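Local coordinates for protein GRMZM2G135359 pseudokinase (PDB 6CPY) that probably acts in receptor-like signalling at a membrane as a pseudokinase, through a kinase-fold domain that may bind ATP but has degenerate catalytic motifs, at residues A[102-107]-A[120-125]; A[170-175]-A[190-195]. All blocks are in the same frame, centred on the assembly; numbering follows the deposited sequence.

Contact 1 of 2, residues A[102-107]-A[120-125]; sequences NFMNLL and MVFEYA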
ATOM      1  N   ASN A 102       8.324  -4.995  -2.172  1.00 27.09           N
ATOM      2  CA  ASN A 102       7.768  -3.683  -1.841  1.00 25.51           C
ATOM      3  C   ASN A 102       6.247  -3.702  -1.714  1.00 25.01           C
ATOM      4  O   ASN A 102       5.591  -2.652  -1.781  1.00 23.12           O
ATOM      5  CB  ASN A 102       8.216  -2.637  -2.875  1.00 25.83           C
ATOM      6  CG  ASN A 102       9.716  -2.441  -2.874  1.00 26.34           C
ATOM      7  OD1 ASN A 102      10.395  -2.789  -3.835  1.00 25.57           O
ATOM      8  ND2 ASN A 102      10.245  -1.929  -1.766  1.00 26.34           N
ATOM      9  N   PHE A 103       5.693  -4.893  -1.455  1.00 22.99           N
ATOM     10  CA  PHE A 103       4.286  -5.031  -1.127  1.00 23.32           C
ATOM     11  C   PHE A 103       4.181  -5.605   0.298  1.00 22.89           C
ATOM     12  O   PHE A 103       5.042  -6.367   0.725  1.00 22.58           O
ATOM     13  CB  PHE A 103       3.581  -5.963  -2.127  1.00 23.67           C
ATOM     14  CG  PHE A 103       2.087  -6.012  -1.951  1.00 23.86           C
ATOM     15  CD1 PHE A 103       1.318  -4.886  -2.181  1.00 24.05           C
ATOM     16  CD2 PHE A 103       1.453  -7.184  -1.543  1.00 24.22           C
ATOM     17  CE1 PHE A 103      -0.048  -4.900  -2.004  1.00 25.13           C
ATOM     18  CE2 PHE A 103       0.084  -7.206  -1.366  1.00 24.53           C
ATOM     19  CZ  PHE A 103      -0.666  -6.071  -1.586  1.00 25.00           C
ATOM     20  N   MET A 104       3.137  -5.206   1.017  1.00 23.30           N
ATOM     21  CA  MET A 104       2.817  -5.785   2.319  1.00 22.88           C
ATOM     22  C   MET A 104       2.080  -7.110   2.064  1.00 23.41           C
ATOM     23  O   MET A 104       0.851  -7.144   1.967  1.00 24.30           O
ATOM     24  CB  MET A 104       1.977  -4.804   3.129  1.00 24.75           C
ATOM     25  CG  MET A 104       1.562  -5.308   4.503  1.00 26.61           C
ATOM     26  SD  MET A 104       1.039  -3.955   5.595  1.00 31.02           S
ATOM     27  CE  MET A 104       2.626  -3.269   5.944  1.00 29.06           C
ATOM     28  N   ASN A 105       2.864  -8.179   1.934  1.00 22.20           N
ATOM     29  CA  ASN A 105       2.391  -9.447   1.395  1.00 23.42           C
ATOM     30  C   ASN A 105       1.433 -10.178   2.341  1.00 22.85           C
ATOM     31  O   ASN A 105       1.569 -10.114   3.574  1.00 22.47           O
ATOM     32  CB  ASN A 105       3.565 -10.344   1.022  1.00 24.33           C
ATOM     33  CG  ASN A 105       4.426  -9.741  -0.075  1.00 24.52           C
ATOM     34  OD1 ASN A 105       3.962  -9.543  -1.174  1.00 26.00           O
ATOM     35  ND2 ASN A 105       5.666  -9.440   0.237  1.00 24.94           N
ATOM     36  N   LEU A 106       0.428 -10.791   1.731  1.00 23.30           N
ATOM     37  CA  LEU A 106      -0.506 -11.673   2.417  1.00 23.31           C
ATOM     38  C   LEU A 106       0.177 -12.982   2.807  1.00 23.41           C
ATOM     39  O   LEU A 106       0.695 -13.710   1.934  1.00 23.81           O
ATOM     40  CB  LEU A 106      -1.686 -11.971   1.481  1.00 23.41           C
ATOM     41  CG  LEU A 106      -2.819 -12.805   2.081  1.00 24.14           C
ATOM     42  CD1 LEU A 106      -3.542 -12.052   3.175  1.00 24.46           C
ATOM     43  CD2 LEU A 106      -3.778 -13.191   0.963  1.00 25.79           C
ATOM     44  N   LEU A 107       0.211 -13.266   4.112  1.00 23.64           N
ATOM     45  CA  LEU A 107       0.891 -14.449   4.658  1.00 23.92           C
ATOM     46  C   LEU A 107      -0.058 -15.575   5.082  1.00 25.42           C
ATOM     47  O   LEU A 107       0.391 -16.691   5.367  1.00 25.22           O
ATOM     48  CB  LEU A 107       1.709 -14.060   5.888  1.00 26.36           C
ATOM     49  CG  LEU A 107       2.821 -13.037   5.651  1.00 26.70           C
ATOM     50  CD1 LEU A 107       3.511 -12.686   6.973  1.00 28.26           C
ATOM     51  CD2 LEU A 107       3.807 -13.556   4.617  1.00 27.79           C
ATOM     52  N   MET A 120      -7.330 -11.446   7.569  1.00 22.60           N
ATOM     53  CA  MET A 120      -6.251 -11.628   6.629  1.00 22.82           C
ATOM     54  C   MET A 120      -4.982 -11.255   7.361  1.00 22.00           C
ATOM     55  O   MET A 120      -4.958 -10.277   8.114  1.00 23.12           O
ATOM     56  CB  MET A 120      -6.456 -10.739   5.390  1.00 24.87           C
ATOM     57  CG  MET A 120      -7.636 -11.214   4.554  1.00 26.45           C
ATOM     58  SD  MET A 120      -7.914 -10.247   3.064  1.00 28.59           S
ATOM     59  CE  MET A 120      -9.613 -10.708   2.701  1.00 29.47           C
ATOM     60  N   VAL A 121      -3.952 -12.066   7.169  1.00 20.82           N
ATOM     61  CA  VAL A 121      -2.705 -11.943   7.900  1.00 21.68           C
ATOM     62  C   VAL A 121      -1.633 -11.399   6.956  1.00 21.62           C
ATOM     63  O   VAL A 121      -1.323 -12.014   5.939  1.00 21.86           O
ATOM     64  CB  VAL A 121      -2.257 -13.306   8.460  1.00 21.96           C
ATOM     65  CG1 VAL A 121      -0.928 -13.189   9.204  1.00 22.46           C
ATOM     66  CG2 VAL A 121      -3.341 -13.905   9.333  1.00 23.54           C
ATOM     67  N   PHE A 122      -1.043 -10.261   7.328  1.00 22.47           N
ATOM     68  CA  PHE A 122      -0.069  -9.597   6.482  1.00 22.90           C
ATOM     69  C   PHE A 122       1.278  -9.467   7.160  1.00 23.39           C
ATOM     70  O   PHE A 122       1.383  -9.560   8.388  1.00 23.86           O
ATOM     71  CB  PHE A 122      -0.563  -8.201   6.131  1.00 22.27           C
ATOM     72  CG  PHE A 122      -1.767  -8.191   5.249  1.00 22.41           C
ATOM     73  CD1 PHE A 122      -1.633  -8.330   3.872  1.00 22.72           C
ATOM     74  CD2 PHE A 122      -3.029  -8.022   5.783  1.00 22.03           C
ATOM     75  CE1 PHE A 122      -2.744  -8.318   3.053  1.00 23.11           C
ATOM     76  CE2 PHE A 122      -4.137  -8.006   4.971  1.00 23.67           C
ATOM     77  CZ  PHE A 122      -3.997  -8.152   3.605  1.00 22.53           C
ATOM     78  N   GLU A 123       2.302  -9.226   6.348  1.00 24.10           N
ATOM     79  CA  GLU A 123       3.622  -8.843   6.868  1.00 25.58           C
ATOM     80  C   GLU A 123       3.498  -7.609   7.748  1.00 25.45           C
ATOM     81  O   GLU A 123       2.708  -6.711   7.455  1.00 25.17           O
ATOM     82  CB  GLU A 123       4.581  -8.522   5.727  1.00 26.53           C
ATOM     83  CG  GLU A 123       5.014  -9.727   4.925  1.00 27.50           C
ATOM     84  CD  GLU A 123       5.850  -9.363   3.711  1.00 30.18           C
ATOM     85  OE1 GLU A 123       5.687  -8.237   3.183  1.00 28.50           O
ATOM     86  OE2 GLU A 123       6.628 -10.231   3.262  1.00 31.79           O
ATOM     87  N   TYR A 124       4.286  -7.558   8.828  1.00 25.33           N
ATOM     88  CA  TYR A 124       4.297  -6.403   9.740  1.00 26.01           C
ATOM     89  C   TYR A 124       5.398  -5.440   9.331  1.00 25.83           C
ATOM     90  O   TYR A 124       6.515  -5.873   9.098  1.00 26.89           O
ATOM     91  CB  TYR A 124       4.602  -6.857  11.168  1.00 25.90           C
ATOM     92  CG  TYR A 124       4.793  -5.733  12.164  1.00 26.44           C
ATOM     93  CD1 TYR A 124       3.737  -4.899  12.499  1.00 26.43           C
ATOM     94  CD2 TYR A 124       6.015  -5.533  12.805  1.00 26.91           C
ATOM     95  CE1 TYR A 124       3.896  -3.867  13.409  1.00 27.37           C
ATOM     96  CE2 TYR A 124       6.171  -4.521  13.746  1.00 27.68           C
ATOM     97  CZ  TYR A 124       5.107  -3.695  14.038  1.00 27.99           C
ATOM     98  OH  TYR A 124       5.234  -2.668  14.954  1.00 29.78           O
ATOM     99  N   ALA A 125       5.084  -4.150   9.289  1.00 26.37           N
ATOM    100  CA  ALA A 125       6.078  -3.103   8.994  1.00 26.70           C
ATOM    101  C   ALA A 125       6.317  -2.285  10.260  1.00 27.60           C
ATOM    102  O   ALA A 125       5.414  -1.603  10.719  1.00 30.02           O
ATOM    103  CB  ALA A 125       5.572  -2.208   7.885  1.00 26.69           C
TER
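The carbonyl O of Phe103 lies 3.2 Å from Glu123 OE1, two acceptors held together by NZ of Lys187, which hydrogen-bonds the former and forms a salt bridge with the latter. Next comes Met104, the centre of an inverse gamma turn. Met104 CG rests 3.9 Å from Phe122 CB, the two side chains crossing at about a right angle, and a bend at the sulfur (chi3 -74°) carries Met104 CE to 3.7 Å from Ala125 CB. CG, SD and CE of Met104 all lie against Glu123 O, a buried carbonyl with no polar partner in the model. The backbone of Asn105 bonds Glu123 at two points, once to its side chain and once to its backbone N. Asn105 N donates to Glu123 OE1 at 3.1 Å, arriving from above the carboxylate plane (64° out of it), while Glu123 N returns a bond of 3.0 Å to Asn105 O. The two side chains run alongside each other, but ND2 of Asn105 makes weak bonds to both carboxylate oxygens and gives its stronger one to His100 O. With an alanine here instead of Glu123, Asn105 N would probably lose its side-chain acceptor and Lys187 its charged mate. Leu106 pairs with Phe122 in an antiparallel, non-hydrogen-bonded register. Leu106 CD1 sits over one face of the Phe122 ring, 4.1 Å from the centroid, in a CH-pi contact. At Leu107 the strands are tied by Leu107 N to Val121 O, 2.7 Å, and CD1 of Leu107 packs across the Glu123 stem, 3.9 Å from CG. This is the base of the hairpin of strands 106-112 and 117-123 in the five-stranded N-lobe sheet of a protein kinase fold; by comparison with related kinases, Phe122 falls at the gatekeeper position and Glu123 at the start of the hinge.

Contact 2 of 2, residues A[170-175]-A[190-195]; sequences LRNFDS and DLEFWN
Arg171 reaches Asp190 through a salt bridge that joins the catalytic loop of the kinase fold to the start of the activation segment. By sequence, residues 170-172 replace the His-Arg-Asp motif, with Asn172 where the catalytic aspartate would be, and residues 190-192 replace Asp-Phe-Gly, with Glu192 in the glycine position. NH1 of Arg171 binds Asp190 OD1 at 2.7 Å on the syn side, 34° out of the carboxylate plane. Arg171 NH2 donates to Glu192 O, 2.9 Å away, coming from above the carbonyl plane. Both acceptors lie at the guanidinium edge, which fixes its rotation. Its two faces are covered as well: Trp194 CD1 lies over one, near the rim, and Asn172 ND2 is over the centre of the other. The indole is not stacked flat, since its plane is turned 65° from that of the guanidinium. Asn172 ND2 also touches Glu192 CG, at 3.5 Å. Arg171 takes the crowded first torsion (chi1 76°), from which an extended chain carries the guanidinium across to 190-195. Outside this shell, Trp194 NE1 donates to Asp190 OD2, 2.9 Å away, on its syn lone pair and in the plane of the indole, so each carboxylate oxygen has its own donor. Arg171 NH1 also donates to Ala168 O, and NZ of Lys91 in helix 82-96 hydrogen-bonds both Asp190 O and Glu192 O. The Glu192 carboxylate turns instead to Thr53 and Ser52, between strands 47-50 and 54-60, where kinases carry the glycine-rich loop; this is consistent with an altered nucleotide site. The type I turn presenting Arg171 is closed by Phe173 N donating to Leu170 O at 3.1 Å.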
ATOM      1  N   LEU A 170      -4.709  -1.440  -5.431  1.00 43.59           N
ATOM      2  CA  LEU A 170      -4.183  -0.087  -5.309  1.00 43.30           C
ATOM      3  C   LEU A 170      -5.302   0.951  -5.297  1.00 42.74           C
ATOM      4  O   LEU A 170      -5.042   2.151  -5.450  1.00 42.10           O
ATOM      5  CB  LEU A 170      -3.237   0.195  -6.473  1.00 44.80           C
ATOM      6  CG  LEU A 170      -2.082  -0.788  -6.679  1.00 45.07           C
ATOM      7  CD1 LEU A 170      -1.387  -0.511  -8.008  1.00 44.79           C
ATOM      8  CD2 LEU A 170      -1.106  -0.695  -5.519  1.00 43.97           C
ATOM      9  N   ARG A 171      -6.542   0.504  -5.095  1.00 40.45           N
ATOM     10  CA  ARG A 171      -7.692   1.403  -5.175  1.00 40.42           C
ATOM     11  C   ARG A 171      -7.681   2.492  -4.102  1.00 39.66           C
ATOM     12  O   ARG A 171      -8.307   3.542  -4.289  1.00 40.41           O
ATOM     13  CB  ARG A 171      -9.011   0.613  -5.117  1.00 41.75           C
ATOM     14  CG  ARG A 171      -9.361   0.125  -3.726  1.00 43.81           C
ATOM     15  CD  ARG A 171     -10.354  -1.024  -3.731  1.00 44.77           C
ATOM     16  NE  ARG A 171     -10.619  -1.449  -2.360  1.00 47.01           N
ATOM     17  CZ  ARG A 171      -9.789  -2.179  -1.612  1.00 47.68           C
ATOM     18  NH1 ARG A 171      -8.622  -2.604  -2.091  1.00 45.61           N
ATOM     19  NH2 ARG A 171     -10.130  -2.488  -0.368  1.00 48.45           N
ATOM     20  N   ASN A 172      -6.990   2.238  -2.988  1.00 36.84           N
ATOM     21  CA  ASN A 172      -6.864   3.208  -1.883  1.00 37.81           C
ATOM     22  C   ASN A 172      -5.458   3.819  -1.753  1.00 36.31           C
ATOM     23  O   ASN A 172      -5.127   4.420  -0.734  1.00 36.87           O
ATOM     24  CB  ASN A 172      -7.241   2.529  -0.560  1.00 38.58           C
ATOM     25  CG  ASN A 172      -8.695   2.108  -0.525  1.00 40.93           C
ATOM     26  OD1 ASN A 172      -9.559   2.827  -1.024  1.00 40.61           O
ATOM     27  ND2 ASN A 172      -8.972   0.937   0.046  1.00 39.80           N
ATOM     28  N   PHE A 173      -4.645   3.681  -2.789  1.00 33.96           N
ATOM     29  CA  PHE A 173      -3.241   4.070  -2.717  1.00 31.95           C
ATOM     30  C   PHE A 173      -2.991   5.552  -2.372  1.00 31.37           C
ATOM     31  O   PHE A 173      -3.430   6.457  -3.088  1.00 31.93           O
ATOM     32  CB  PHE A 173      -2.555   3.709  -4.027  1.00 30.91           C
ATOM     33  CG  PHE A 173      -1.153   4.202  -4.118  1.00 30.13           C
ATOM     34  CD1 PHE A 173      -0.155   3.634  -3.346  1.00 29.55           C
ATOM     35  CD2 PHE A 173      -0.836   5.255  -4.961  1.00 31.83           C
ATOM     36  CE1 PHE A 173       1.141   4.100  -3.416  1.00 29.72           C
ATOM     37  CE2 PHE A 173       0.458   5.722  -5.041  1.00 31.38           C
ATOM     38  CZ  PHE A 173       1.444   5.150  -4.261  1.00 30.74           C
ATOM     39  N   ASP A 174      -2.297   5.784  -1.259  1.00 29.76           N
ATOM     40  CA  ASP A 174      -1.799   7.114  -0.891  1.00 30.84           C
ATOM     41  C   ASP A 174      -0.749   6.955   0.211  1.00 29.12           C
ATOM     42  O   ASP A 174      -0.346   5.829   0.520  1.00 26.59           O
ATOM     43  CB  ASP A 174      -2.932   8.083  -0.492  1.00 32.63           C
ATOM     44  CG  ASP A 174      -3.728   7.628   0.709  1.00 34.22           C
ATOM     45  OD1 ASP A 174      -3.173   6.998   1.638  1.00 33.94           O
ATOM     46  OD2 ASP A 174      -4.941   7.939   0.730  1.00 36.98           O
ATOM     47  N   SER A 175      -0.267   8.054   0.780  1.00 26.45           N
ATOM     48  CA  SER A 175       0.796   7.936   1.775  1.00 26.40           C
ATOM     49  C   SER A 175       0.338   7.242   3.061  1.00 25.88           C
ATOM     50  O   SER A 175       1.175   6.726   3.800  1.00 25.18           O
ATOM     51  CB  SER A 175       1.453   9.293   2.070  1.00 27.62           C
ATOM     52  OG  SER A 175       0.545  10.179   2.687  1.00 27.97           O
ATOM     53  N   ASP A 190      -2.612  -3.212   0.967  1.00 25.92           N
ATOM     54  CA  ASP A 190      -4.020  -3.272   0.657  1.00 28.08           C
ATOM     55  C   ASP A 190      -4.722  -3.997   1.809  1.00 28.76           C
ATOM     56  O   ASP A 190      -4.954  -5.211   1.748  1.00 30.32           O
ATOM     57  CB  ASP A 190      -4.238  -4.001  -0.650  1.00 29.20           C
ATOM     58  CG  ASP A 190      -5.714  -4.137  -1.010  1.00 30.59           C
ATOM     59  OD1 ASP A 190      -6.573  -3.417  -0.462  1.00 32.47           O
ATOM     60  OD2 ASP A 190      -6.011  -4.992  -1.849  1.00 37.17           O
ATOM     61  N   LEU A 191      -5.049  -3.233   2.839  1.00 29.91           N
ATOM     62  CA  LEU A 191      -5.579  -3.774   4.093  1.00 31.87           C
ATOM     63  C   LEU A 191      -7.106  -3.762   4.174  1.00 34.29           C
ATOM     64  O   LEU A 191      -7.697  -4.513   4.959  1.00 35.06           O
ATOM     65  CB  LEU A 191      -4.981  -2.999   5.259  1.00 32.17           C
ATOM     66  CG  LEU A 191      -3.455  -3.094   5.343  1.00 31.93           C
ATOM     67  CD1 LEU A 191      -2.917  -2.127   6.372  1.00 32.93           C
ATOM     68  CD2 LEU A 191      -3.000  -4.512   5.660  1.00 33.01           C
ATOM     69  N   GLU A 192      -7.739  -2.914   3.372  1.00 35.28           N
ATOM     70  CA  GLU A 192      -9.182  -2.743   3.416  1.00 38.57           C
ATOM     71  C   GLU A 192      -9.853  -3.924   2.754  1.00 36.79           C
ATOM     72  O   GLU A 192      -9.413  -4.387   1.708  1.00 37.06           O
ATOM     73  CB  GLU A 192      -9.584  -1.454   2.688  1.00 42.66           C
ATOM     74  CG  GLU A 192      -9.115  -0.179   3.369  1.00 46.94           C
ATOM     75  CD  GLU A 192     -10.202   0.512   4.173  1.00 52.63           C
ATOM     76  OE1 GLU A 192     -10.985  -0.179   4.864  1.00 56.99           O
ATOM     77  OE2 GLU A 192     -10.264   1.762   4.127  1.00 56.66           O
ATOM     78  N   PHE A 193     -10.924  -4.411   3.358  1.00 34.01           N
ATOM     79  CA  PHE A 193     -11.682  -5.493   2.752  1.00 36.75           C
ATOM     80  C   PHE A 193     -12.366  -4.940   1.500  1.00 40.77           C
ATOM     81  O   PHE A 193     -12.855  -3.804   1.507  1.00 41.26           O
ATOM     82  CB  PHE A 193     -12.689  -6.073   3.745  1.00 36.51           C
ATOM     83  CG  PHE A 193     -12.049  -6.900   4.830  1.00 36.15           C
ATOM     84  CD1 PHE A 193     -11.338  -6.299   5.860  1.00 38.30           C
ATOM     85  CD2 PHE A 193     -12.160  -8.281   4.825  1.00 38.41           C
ATOM     86  CE1 PHE A 193     -10.740  -7.063   6.855  1.00 38.09           C
ATOM     87  CE2 PHE A 193     -11.564  -9.048   5.820  1.00 38.66           C
ATOM     88  CZ  PHE A 193     -10.848  -8.438   6.830  1.00 37.16           C
ATOM     89  N   TRP A 194     -12.367  -5.729   0.426  1.00 42.53           N
ATOM     90  CA  TRP A 194     -12.904  -5.293  -0.875  1.00 48.67           C
ATOM     91  C   TRP A 194     -14.436  -5.199  -0.857  1.00 54.25           C
ATOM     92  O   TRP A 194     -15.119  -6.037  -1.451  1.00 62.19           O
ATOM     93  CB  TRP A 194     -12.465  -6.264  -1.987  1.00 45.95           C
ATOM     94  CG  TRP A 194     -10.997  -6.237  -2.337  1.00 45.71           C
ATOM     95  CD1 TRP A 194      -9.991  -5.590  -1.666  1.00 46.59           C
ATOM     96  CD2 TRP A 194     -10.372  -6.921  -3.428  1.00 45.44           C
ATOM     97  NE1 TRP A 194      -8.783  -5.821  -2.285  1.00 47.96           N
ATOM     98  CE2 TRP A 194      -8.991  -6.632  -3.371  1.00 47.57           C
ATOM     99  CE3 TRP A 194     -10.852  -7.741  -4.460  1.00 45.90           C
ATOM    100  CZ2 TRP A 194      -8.082  -7.143  -4.305  1.00 48.70           C
ATOM    101  CZ3 TRP A 194      -9.952  -8.246  -5.383  1.00 46.38           C
ATOM    102  CH2 TRP A 194      -8.580  -7.943  -5.300  1.00 47.52           C
ATOM    103  N   ASN A 195     -14.970  -4.183  -0.184  1.00 59.19           N
ATOM    104  CA  ASN A 195     -16.419  -3.956  -0.144  1.00 63.06           C
ATOM    105  C   ASN A 195     -16.755  -2.537   0.310  1.00 65.67           C
ATOM    106  O   ASN A 195     -16.349  -1.562  -0.325  1.00 70.92           O
ATOM    107  CB  ASN A 195     -17.118  -4.989   0.753  1.00 65.04           C
ATOM    108  CG  ASN A 195     -16.589  -4.998   2.177  1.00 64.12           C
ATOM    109  OD1 ASN A 195     -16.503  -3.959   2.830  1.00 64.50           O
ATOM    110  ND2 ASN A 195     -16.258  -6.186   2.676  1.00 66.60           N
TER

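In the fold
Contact 1 is the more buried of the two and lies within the N-lobe hairpin and hinge, whereas contact 2 is partly buried and joins two irregular loops, the catalytic loop and the start of the activation segment, beside the cleft. Backbone pairing and apolar packing dominate the first, with one carboxylate, that of Glu123, set among the backbone bonds; the second rests on a single guanidinium and its acceptors. Their centres are 13 Å apart, but they touch: CD2 of Leu191 lies 3.5 Å from Phe122 CD2 and also packs on the sulfur of Met104, and the end of Met120 reaches the Phe193 ring. Helix 82-96 borders both.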